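Local atomic coordinates of phenylalanine hydroxylase (Colwellia psychrerythraea, PDB entry 2V27), a protein that probably catalyses the tetrahydrobiopterin-dependent, iron-dependent hydroxylation of L-phenylalanine to L-tyrosine by molecular oxygen. Residues B[155-160]-B[209-214]; B[163-168]-B[178-183]; B[26-31]-B[119-124]. All coordinates share one frame; numbering follows the deposited sequence.

Interaction 1 (B[155-160]-B[209-214]); sequences RVFLAR and DVLRTP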
loop_
_atom_site.group_PDB
_atom_site.type_symbol
_atom_site.label_atom_id
_atom_site.label_comp_id
_atom_site.label_asym_id
_atom_site.label_seq_id
_atom_site.Cartn_x
_atom_site.Cartn_y
_atom_site.Cartn_z
ATOM N N ARG B 155 6.694 12.872 19.916
ATOM C CA ARG B 155 6.822 13.387 18.532
ATOM C C ARG B 155 6.129 12.423 17.531
ATOM O O ARG B 155 5.541 12.921 16.543
ATOM C CB ARG B 155 8.298 13.744 18.196
ATOM C CG ARG B 155 8.746 15.045 18.936
ATOM C CD ARG B 155 10.214 15.433 18.703
ATOM N NE ARG B 155 10.546 16.797 19.153
ATOM C CZ ARG B 155 11.788 17.294 19.154
ATOM N NH1 ARG B 155 12.814 16.550 18.677
ATOM N NH2 ARG B 155 12.006 18.537 19.586
ATOM N N VAL B 156 6.148 11.100 17.782
ATOM C CA VAL B 156 5.449 10.084 16.925
ATOM C C VAL B 156 3.935 10.401 16.934
ATOM O O VAL B 156 3.286 10.438 15.866
ATOM C CB VAL B 156 5.718 8.581 17.355
ATOM C CG1 VAL B 156 4.836 7.577 16.586
ATOM C CG2 VAL B 156 7.211 8.209 17.192
ATOM N N PHE B 157 3.393 10.699 18.113
ATOM C CA PHE B 157 1.971 11.037 18.244
ATOM C C PHE B 157 1.660 12.349 17.569
ATOM O O PHE B 157 0.625 12.474 16.942
ATOM C CB PHE B 157 1.574 11.075 19.733
ATOM C CG PHE B 157 1.331 9.697 20.318
ATOM C CD1 PHE B 157 0.034 9.166 20.313
ATOM C CD2 PHE B 157 2.391 8.921 20.823
ATOM C CE1 PHE B 157 -0.225 7.851 20.819
ATOM C CE2 PHE B 157 2.151 7.620 21.316
ATOM C CZ PHE B 157 0.845 7.108 21.329
ATOM N N LEU B 158 2.568 13.324 17.707
ATOM C CA LEU B 158 2.375 14.608 17.058
ATOM C C LEU B 158 2.376 14.423 15.525
ATOM O O LEU B 158 1.495 14.933 14.857
ATOM C CB LEU B 158 3.509 15.573 17.517
ATOM C CG LEU B 158 3.397 15.994 18.985
ATOM C CD1 LEU B 158 4.574 16.948 19.353
ATOM C CD2 LEU B 158 2.044 16.652 19.181
ATOM N N ALA B 159 3.355 13.708 14.984
ATOM C CA ALA B 159 3.371 13.433 13.531
ATOM C C ALA B 159 2.060 12.775 13.007
ATOM O O ALA B 159 1.643 13.054 11.883
ATOM C CB ALA B 159 4.608 12.574 13.148
ATOM N N ARG B 160 1.434 11.955 13.844
ATOM C CA ARG B 160 0.207 11.249 13.518
ATOM C C ARG B 160 -0.923 12.287 13.428
ATOM O O ARG B 160 -1.742 12.310 12.466
ATOM C CB ARG B 160 -0.083 10.146 14.573
ATOM C CG ARG B 160 -1.397 9.416 14.413
ATOM C CD ARG B 160 -1.503 8.311 15.492
ATOM N NE ARG B 160 -0.500 7.259 15.312
ATOM C CZ ARG B 160 0.328 6.860 16.264
ATOM N NH1 ARG B 160 0.249 7.388 17.501
ATOM N NH2 ARG B 160 1.241 5.936 15.963
ATOM N N ASP B 209 -9.209 9.706 19.067
ATOM C CA ASP B 209 -9.234 8.695 17.983
ATOM C C ASP B 209 -7.987 8.877 17.064
ATOM O O ASP B 209 -7.285 7.904 16.727
ATOM C CB ASP B 209 -10.499 8.803 17.122
ATOM C CG ASP B 209 -11.628 8.088 17.691
ATOM O OD1 ASP B 209 -11.409 7.015 18.300
ATOM O OD2 ASP B 209 -12.737 8.613 17.469
ATOM N N VAL B 210 -7.723 10.148 16.711
ATOM C CA VAL B 210 -6.632 10.452 15.762
ATOM C C VAL B 210 -5.307 10.033 16.382
ATOM O O VAL B 210 -4.542 9.316 15.747
ATOM C CB VAL B 210 -6.601 11.958 15.422
ATOM C CG1 VAL B 210 -5.220 12.380 14.741
ATOM C CG2 VAL B 210 -7.739 12.317 14.566
ATOM N N LEU B 211 -5.035 10.405 17.643
ATOM C CA LEU B 211 -3.761 10.040 18.271
ATOM C C LEU B 211 -3.550 8.491 18.391
ATOM O O LEU B 211 -2.425 8.018 18.500
ATOM C CB LEU B 211 -3.684 10.671 19.677
ATOM C CG LEU B 211 -3.499 12.200 19.686
ATOM C CD1 LEU B 211 -3.713 12.731 21.085
ATOM C CD2 LEU B 211 -2.128 12.645 19.120
ATOM N N ARG B 212 -4.674 7.765 18.411
ATOM C CA ARG B 212 -4.647 6.293 18.533
ATOM C C ARG B 212 -4.605 5.541 17.191
ATOM O O ARG B 212 -4.613 4.313 17.189
ATOM C CB ARG B 212 -5.872 5.827 19.299
ATOM C CG ARG B 212 -5.727 6.213 20.819
ATOM C CD ARG B 212 -6.977 5.796 21.617
ATOM N NE ARG B 212 -6.953 4.355 21.735
ATOM C CZ ARG B 212 -7.894 3.515 21.307
ATOM N NH1 ARG B 212 -9.055 3.939 20.756
ATOM N NH2 ARG B 212 -7.646 2.215 21.423
ATOM N N THR B 213 -4.588 6.240 16.052
ATOM C CA THR B 213 -4.753 5.540 14.755
ATOM C C THR B 213 -3.390 5.197 14.100
ATOM O O THR B 213 -2.668 6.106 13.686
ATOM C CB THR B 213 -5.586 6.433 13.791
ATOM O OG1 THR B 213 -6.886 6.702 14.353
ATOM C CG2 THR B 213 -5.786 5.685 12.443
ATOM N N PRO B 214 -3.055 3.915 13.954
ATOM C CA PRO B 214 -1.788 3.564 13.240
ATOM C C PRO B 214 -1.946 3.963 11.789
ATOM O O PRO B 214 -3.079 3.942 11.223
ATOM C CB PRO B 214 -1.749 2.024 13.264
ATOM C CG PRO B 214 -3.002 1.594 13.840
ATOM C CD PRO B 214 -3.813 2.738 14.426
#
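Arg160 reaches from the side of helix 152-167 into the turn where helix 207-211 runs out, and there meets backbone carbonyls rather than an acid. Its chain leaves with CG anti to the backbone N (chi1 175°), stays extended through CD and then bends at chi3 (-66°), which brings NH1 up to Leu211 O while NE stays by Thr213 O. NH1 donates to Leu211 O at 2.9 Å; the bond is bent, with 134° at the hydrogen, and the oxygen is tilted out of the guanidinium plane. NE sits 2.9 Å from Thr213 O, and the CD methylene is pressed among the carbonyls, 3.2 Å from Val210 O. Phe157, one helical turn earlier, flanks the same group: Arg160 NH1 lies 3.3 Å above one face of the Phe157 ring, toward its rim, while Phe157 CD1 borders the guanidinium edge in plane. Phe157 CE1 also approaches Leu211 O, at 3.2 Å. The side chain of Leu211 crosses that of Phe157 at about a right angle and places CD2 4.1 Å from Phe157 CB. Replacing Arg160 by an alanine would probably deprive Leu211 O of this donor, leave the three carbonyls facing a gap and uncover part of the Phe157 ring. The turn has its own brace, as Thr213 OG1 donates to Asp209 O from above the carbonyl plane and also bonds Tyr225 OH. Beyond the pair, Phe157 packs on helix 241-254, and Val210 on Leu161 and Phe164. The C-terminal end of helix 207-211 and the loop after it are thus joined to helix 152-167, the helix that carries the iron ligand Glu167 in the mainly helical catalytic fold of aromatic amino acid hydroxylases.

Interaction 2 (B[163-168]-B[178-183]); sequences WFTIEF and RIYGGG. With FE (Fe (III) ion), chain E.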
loop_
_atom_site.group_PDB
_atom_site.type_symbol
_atom_site.label_atom_id
_atom_site.label_comp_id
_atom_site.label_asym_id
_atom_site.label_seq_id
_atom_site.Cartn_x
_atom_site.Cartn_y
_atom_site.Cartn_z
ATOM N N TRP B 163 -0.424 14.224 10.287
ATOM C CA TRP B 163 -0.767 13.409 9.131
ATOM C C TRP B 163 -2.269 13.509 8.851
ATOM O O TRP B 163 -2.680 13.715 7.716
ATOM C CB TRP B 163 -0.377 11.948 9.416
ATOM C CG TRP B 163 -0.679 11.015 8.274
ATOM C CD1 TRP B 163 -1.734 10.099 8.178
ATOM C CD2 TRP B 163 0.115 10.837 7.097
ATOM N NE1 TRP B 163 -1.632 9.394 6.981
ATOM C CE2 TRP B 163 -0.499 9.807 6.307
ATOM C CE3 TRP B 163 1.275 11.460 6.614
ATOM C CZ2 TRP B 163 0.027 9.407 5.045
ATOM C CZ3 TRP B 163 1.806 11.049 5.381
ATOM C CH2 TRP B 163 1.180 10.030 4.609
ATOM N N PHE B 164 -3.060 13.349 9.901
ATOM C CA PHE B 164 -4.486 13.333 9.733
ATOM C C PHE B 164 -5.162 14.690 9.605
ATOM O O PHE B 164 -6.389 14.745 9.419
ATOM C CB PHE B 164 -5.093 12.511 10.849
ATOM C CG PHE B 164 -4.876 11.026 10.644
ATOM C CD1 PHE B 164 -4.046 10.279 11.513
ATOM C CD2 PHE B 164 -5.490 10.391 9.535
ATOM C CE1 PHE B 164 -3.867 8.872 11.323
ATOM C CE2 PHE B 164 -5.334 9.023 9.310
ATOM C CZ PHE B 164 -4.530 8.249 10.214
ATOM N N THR B 165 -4.389 15.792 9.704
ATOM C CA THR B 165 -4.935 17.165 9.592
ATOM C C THR B 165 -4.227 17.849 8.418
ATOM O O THR B 165 -4.731 17.847 7.305
ATOM C CB THR B 165 -4.765 17.977 10.940
ATOM O OG1 THR B 165 -3.405 17.897 11.416
ATOM C CG2 THR B 165 -5.703 17.368 11.989
ATOM N N ILE B 166 -3.040 18.391 8.657
ATOM C CA ILE B 166 -2.324 19.118 7.611
ATOM C C ILE B 166 -2.069 18.303 6.343
ATOM O O ILE B 166 -2.108 18.893 5.236
ATOM C CB ILE B 166 -1.018 19.692 8.234
ATOM C CG1 ILE B 166 -1.437 20.824 9.235
ATOM C CG2 ILE B 166 -0.021 20.230 7.136
ATOM C CD1 ILE B 166 -0.347 21.339 10.078
ATOM N N GLU B 167 -1.748 16.995 6.475
ATOM C CA GLU B 167 -1.474 16.231 5.257
ATOM C C GLU B 167 -2.756 15.649 4.608
ATOM O O GLU B 167 -2.938 15.789 3.378
ATOM C CB GLU B 167 -0.367 15.169 5.455
ATOM C CG GLU B 167 0.925 15.826 5.905
ATOM C CD GLU B 167 1.600 16.649 4.773
ATOM O OE1 GLU B 167 2.575 17.365 5.090
ATOM O OE2 GLU B 167 1.211 16.572 3.578
ATOM N N PHE B 168 -3.608 14.977 5.385
ATOM C CA PHE B 168 -4.757 14.240 4.816
ATOM C C PHE B 168 -6.132 14.639 5.334
ATOM O O PHE B 168 -7.099 13.890 5.219
ATOM C CB PHE B 168 -4.504 12.702 4.939
ATOM C CG PHE B 168 -3.477 12.234 3.948
ATOM C CD1 PHE B 168 -2.127 12.309 4.248
ATOM C CD2 PHE B 168 -3.865 11.867 2.655
ATOM C CE1 PHE B 168 -1.156 12.007 3.284
ATOM C CE2 PHE B 168 -2.907 11.558 1.691
ATOM C CZ PHE B 168 -1.538 11.627 2.019
ATOM N N ARG B 178 -15.090 17.922 1.276
ATOM C CA ARG B 178 -14.049 18.806 0.736
ATOM C C ARG B 178 -12.720 18.392 1.346
ATOM O O ARG B 178 -12.634 17.554 2.281
ATOM C CB ARG B 178 -14.361 20.294 0.990
ATOM C CG ARG B 178 -15.678 20.835 0.328
ATOM C CD ARG B 178 -15.566 20.868 -1.183
ATOM N NE ARG B 178 -16.701 21.565 -1.780
ATOM C CZ ARG B 178 -17.816 20.935 -2.139
ATOM N NH1 ARG B 178 -17.893 19.614 -1.951
ATOM N NH2 ARG B 178 -18.847 21.612 -2.694
ATOM N N ILE B 179 -11.680 19.040 0.847
ATOM C CA ILE B 179 -10.292 18.715 1.192
ATOM C C ILE B 179 -9.509 19.894 1.761
ATOM O O ILE B 179 -9.553 20.981 1.179
ATOM C CB ILE B 179 -9.495 18.272 -0.074
ATOM C CG1 ILE B 179 -10.227 17.123 -0.792
ATOM C CG2 ILE B 179 -8.072 17.816 0.325
ATOM C CD1 ILE B 179 -9.847 17.042 -2.270
ATOM N N TYR B 180 -8.824 19.678 2.889
ATOM C CA TYR B 180 -7.869 20.698 3.321
ATOM C C TYR B 180 -6.426 20.190 3.444
ATOM O O TYR B 180 -5.493 20.990 3.498
ATOM C CB TYR B 180 -8.321 21.491 4.583
ATOM C CG TYR B 180 -8.200 20.765 5.895
ATOM C CD1 TYR B 180 -7.063 20.957 6.707
ATOM C CD2 TYR B 180 -9.179 19.827 6.311
ATOM C CE1 TYR B 180 -6.938 20.279 7.904
ATOM C CE2 TYR B 180 -9.074 19.149 7.532
ATOM C CZ TYR B 180 -7.957 19.369 8.321
ATOM O OH TYR B 180 -7.734 18.690 9.524
ATOM N N GLY B 181 -6.259 18.857 3.465
ATOM C CA GLY B 181 -4.915 18.261 3.592
ATOM C C GLY B 181 -4.050 18.418 2.326
ATOM O O GLY B 181 -4.470 18.070 1.204
ATOM N N GLY B 182 -2.801 18.905 2.520
ATOM C CA GLY B 182 -1.929 19.219 1.369
ATOM C C GLY B 182 -1.447 18.011 0.557
ATOM O O GLY B 182 -1.229 18.096 -0.668
ATOM N N GLY B 183 -1.335 16.861 1.233
ATOM C CA GLY B 183 -0.975 15.590 0.592
ATOM C C GLY B 183 -2.032 15.161 -0.417
ATOM O O GLY B 183 -1.733 14.439 -1.384
HETATM FE FE FE E . 2.921 18.015 3.113
HETATM O O HOH W 1 -8.827 16.199 9.791
HETATM O O HOH W 2 4.402 16.318 3.228
HETATM O O HOH W 3 4.679 19.048 3.590
#
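Three consecutive glycines, Gly181, Gly182 and Gly183, press bare backbone against the last turn of helix 152-167, so closely that the CA atoms of Phe168 and Gly181 are 4.2 Å apart. A CB on Gly181 would point at the helix and fall about 2.4 Å from Glu167 O, a clash that the lack of a side chain avoids. The helix itself widens here into a pi-type turn, with Phe168 N bonded to Trp163 O. Two amides at the start of helix 182-185 then meet the last carbonyls of helix 152-167: Gly182 N donates to Ile166 O at 2.8 Å, nearly straight (164°), and Gly183 N makes a weak, bent bond to Glu167 O at 2.9 Å. Phe168, just past the helix, brings CZ near Gly183 CA, while its CD1 lies over the centre of one face of the Trp163 ring.

Tyr180 packs on the same helix through Thr165. Its CG stands between the backbone N and the carbonyl carbon (chi1 76°), and the ring runs alongside Thr165, pointing the same way; CE1 comes 3.3 Å from Thr165 O. A water accepts from Tyr180 OH at 2.7 Å and donates to Phe164 O, tying the ring end to the helix backbone. Thr165 OG1 bonds Leu161 O of its own helix and Tyr139 OH of helix 134-147.

Glu167 points its CB away from the glycines, but a bend at chi2 (-71°) swings the carboxylate round to the iron, which it grips through OE1 at 2.1 Å and OE2 at 2.3 Å. Two waters also bind the metal. His122 and His127 complete the protein ligands, making the facial triad of two histidines and one carboxylate found in the biopterin-dependent aromatic amino acid hydroxylases.

Interaction 3 (B[26-31]-B[119-124]); sequences LIWQEL and DIFHEI. With FE (Fe (III) ion), chain E.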
loop_
_atom_site.group_PDB
_atom_site.type_symbol
_atom_site.label_atom_id
_atom_site.label_comp_id
_atom_site.label_asym_id
_atom_site.label_seq_id
_atom_site.Cartn_x
_atom_site.Cartn_y
_atom_site.Cartn_z
ATOM N N LEU B 26 8.117 23.796 -17.083
ATOM C CA LEU B 26 7.108 23.027 -17.794
ATOM C C LEU B 26 6.512 21.937 -16.891
ATOM O O LEU B 26 5.296 21.714 -16.955
ATOM C CB LEU B 26 7.715 22.421 -19.063
ATOM C CG LEU B 26 6.753 21.852 -20.101
ATOM C CD1 LEU B 26 5.825 22.925 -20.635
ATOM C CD2 LEU B 26 7.583 21.263 -21.273
ATOM N N ILE B 27 7.338 21.280 -16.069
ATOM C CA ILE B 27 6.817 20.306 -15.075
ATOM C C ILE B 27 5.828 21.031 -14.105
ATOM O O ILE B 27 4.641 20.606 -13.924
ATOM C CB ILE B 27 7.961 19.615 -14.341
ATOM C CG1 ILE B 27 8.728 18.680 -15.301
ATOM C CG2 ILE B 27 7.458 18.829 -13.112
ATOM C CD1 ILE B 27 10.152 18.375 -14.826
ATOM N N TRP B 28 6.259 22.137 -13.500
ATOM C CA TRP B 28 5.299 22.946 -12.718
ATOM C C TRP B 28 3.986 23.246 -13.448
ATOM O O TRP B 28 2.893 23.077 -12.904
ATOM C CB TRP B 28 5.955 24.291 -12.259
ATOM C CG TRP B 28 4.992 25.225 -11.543
ATOM C CD1 TRP B 28 4.086 26.055 -12.104
ATOM C CD2 TRP B 28 4.828 25.347 -10.121
ATOM N NE1 TRP B 28 3.360 26.716 -11.126
ATOM C CE2 TRP B 28 3.790 26.289 -9.903
ATOM C CE3 TRP B 28 5.486 24.780 -9.026
ATOM C CZ2 TRP B 28 3.410 26.691 -8.637
ATOM C CZ3 TRP B 28 5.067 25.139 -7.722
ATOM C CH2 TRP B 28 4.047 26.103 -7.556
ATOM N N GLN B 29 4.067 23.669 -14.706
ATOM C CA GLN B 29 2.864 24.063 -15.430
ATOM C C GLN B 29 1.894 22.870 -15.578
ATOM O O GLN B 29 0.677 23.032 -15.436
ATOM C CB GLN B 29 3.233 24.570 -16.825
ATOM C CG GLN B 29 2.068 25.059 -17.635
ATOM C CD GLN B 29 2.541 25.597 -18.984
ATOM O OE1 GLN B 29 3.513 25.090 -19.559
ATOM N NE2 GLN B 29 1.859 26.609 -19.487
ATOM N N GLU B 30 2.473 21.718 -15.889
ATOM C CA GLU B 30 1.678 20.498 -16.091
ATOM C C GLU B 30 1.028 20.062 -14.789
ATOM O O GLU B 30 -0.188 19.775 -14.755
ATOM C CB GLU B 30 2.529 19.381 -16.694
ATOM C CG GLU B 30 2.760 19.606 -18.185
ATOM C CD GLU B 30 3.512 18.480 -18.861
ATOM O OE1 GLU B 30 3.387 17.300 -18.413
ATOM O OE2 GLU B 30 4.226 18.783 -19.851
ATOM N N LEU B 31 1.810 20.075 -13.707
ATOM C CA LEU B 31 1.277 19.787 -12.350
ATOM C C LEU B 31 0.164 20.740 -11.913
ATOM O O LEU B 31 -0.898 20.313 -11.403
ATOM C CB LEU B 31 2.378 19.825 -11.318
ATOM C CG LEU B 31 3.463 18.775 -11.441
ATOM C CD1 LEU B 31 4.632 18.986 -10.472
ATOM C CD2 LEU B 31 2.898 17.347 -11.311
ATOM N N ASP B 119 8.060 17.798 -2.703
ATOM C CA ASP B 119 8.785 18.728 -3.567
ATOM C C ASP B 119 8.167 20.123 -3.511
ATOM O O ASP B 119 7.200 20.378 -2.775
ATOM C CB ASP B 119 8.967 18.185 -5.013
ATOM C CG ASP B 119 7.713 18.268 -5.850
ATOM O OD1 ASP B 119 7.856 18.050 -7.090
ATOM O OD2 ASP B 119 6.602 18.624 -5.334
ATOM N N ILE B 120 8.703 21.049 -4.313
ATOM C CA ILE B 120 8.274 22.432 -4.233
ATOM C C ILE B 120 6.809 22.584 -4.654
ATOM O O ILE B 120 6.096 23.456 -4.122
ATOM C CB ILE B 120 9.229 23.355 -5.021
ATOM C CG1 ILE B 120 8.949 24.807 -4.674
ATOM C CG2 ILE B 120 9.142 23.170 -6.531
ATOM C CD1 ILE B 120 10.148 25.755 -5.130
ATOM N N PHE B 121 6.354 21.735 -5.600
ATOM C CA PHE B 121 4.941 21.764 -5.960
ATOM C C PHE B 121 4.022 21.305 -4.794
ATOM O O PHE B 121 3.016 21.975 -4.488
ATOM C CB PHE B 121 4.675 20.955 -7.244
ATOM C CG PHE B 121 3.230 21.030 -7.661
ATOM C CD1 PHE B 121 2.762 22.161 -8.331
ATOM C CD2 PHE B 121 2.295 20.019 -7.304
ATOM C CE1 PHE B 121 1.375 22.290 -8.688
ATOM C CE2 PHE B 121 0.928 20.134 -7.651
ATOM C CZ PHE B 121 0.454 21.248 -8.335
ATOM N N HIS B 122 4.337 20.173 -4.192
ATOM C CA HIS B 122 3.576 19.742 -3.005
ATOM C C HIS B 122 3.456 20.875 -1.965
ATOM O O HIS B 122 2.381 21.187 -1.476
ATOM C CB HIS B 122 4.184 18.500 -2.369
ATOM C CG HIS B 122 3.584 18.196 -1.030
ATOM N ND1 HIS B 122 2.243 17.871 -0.894
ATOM C CD2 HIS B 122 4.080 18.285 0.224
ATOM C CE1 HIS B 122 1.976 17.678 0.391
ATOM N NE2 HIS B 122 3.075 17.926 1.093
ATOM N N GLU B 123 4.569 21.532 -1.640
ATOM C CA GLU B 123 4.537 22.511 -0.543
ATOM C C GLU B 123 3.821 23.776 -0.964
ATOM O O GLU B 123 2.987 24.257 -0.183
ATOM C CB GLU B 123 5.975 22.878 -0.064
ATOM C CG GLU B 123 6.887 21.682 0.268
ATOM C CD GLU B 123 6.480 20.905 1.501
ATOM O OE1 GLU B 123 5.344 21.094 2.038
ATOM O OE2 GLU B 123 7.328 20.081 1.950
ATOM N N ILE B 124 4.156 24.329 -2.145
ATOM C CA ILE B 124 3.576 25.618 -2.503
ATOM C C ILE B 124 2.108 25.471 -2.948
ATOM O O ILE B 124 1.260 26.250 -2.522
ATOM C CB ILE B 124 4.466 26.369 -3.556
ATOM C CG1 ILE B 124 5.813 26.745 -2.909
ATOM C CG2 ILE B 124 3.770 27.616 -4.087
ATOM C CD1 ILE B 124 6.709 27.587 -3.817
HETATM FE FE FE E . 2.921 18.015 3.113
HETATM O O HOH W 3 4.679 19.048 3.590
HETATM O O HOH W 2 4.402 16.318 3.228
#
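Trp28 and Phe121 mark the closest backbone approach, 6.9 Å between CA atoms, where helix segments 26-31 and 120-124 cross at -46° with their axes 11.1 Å apart. The wide spacing is filled by large apolar side chains. Phe121 leaves its helix with CG anti to the backbone N (chi1 -177°), which sends the ring across the interface between Trp28 and Leu31. It meets Trp28 as a T-shaped pair, the Phe121 edge directed at the face of the six-membered ring, with centroids 5.3 Å apart and planes at 78°. Leu31 lies over a Phe121 face instead: CB stands 3.6 Å from the ring centroid, almost on the normal, a CH-pi contact, and CD1 covers CG and CB. At the rim of the indole, CH2 touches Ile124 CG2 at 3.8 Å. The indole NE1 is engaged outside this pair, by Pro57 O.

The helix start is fixed by Asp119, an N-cap whose OD2 accepts from His122 N at 3.0 Å, while OD1 forms a salt bridge with Arg107. On the side turned from Trp28 and Leu31, His122 binds the iron through NE2 at 2.0 Å, and its ND1 is hydrogen-bonded to Ser186 OG. Glu123 OE1 lies 2.7 Å from an iron-bound water and accepts from it. Helix 120-131 thus packs Phe121 and Ile124 against helix 22-38 and gives a histidine to the facial triad of the hydroxylase active site.

How the interactions relate
Interactions 2 and 3 meet at the iron: they supply Glu167 and His122, with 3.4 Å between Glu167 OE2 and His122 NE2, and share the two metal-bound waters. Gly182 O of interaction 2 also lies 3.4 Å from His122 CE1. Interactions 1 and 2 both use helix 152-167, which carries Glu167, and touch through Thr213 CG2 and Phe164 CZ, 3.6 Å apart; along the chain interaction 1 encloses interaction 2. Interactions 1 and 3 lie on opposite sides of the chain's centre, about 29 Å between centres. Interaction 2, about 14 and 18 Å from their centres, lies between them; interaction 3 reaches the iron directly through His122, interaction 1 only by way of helix 152-167.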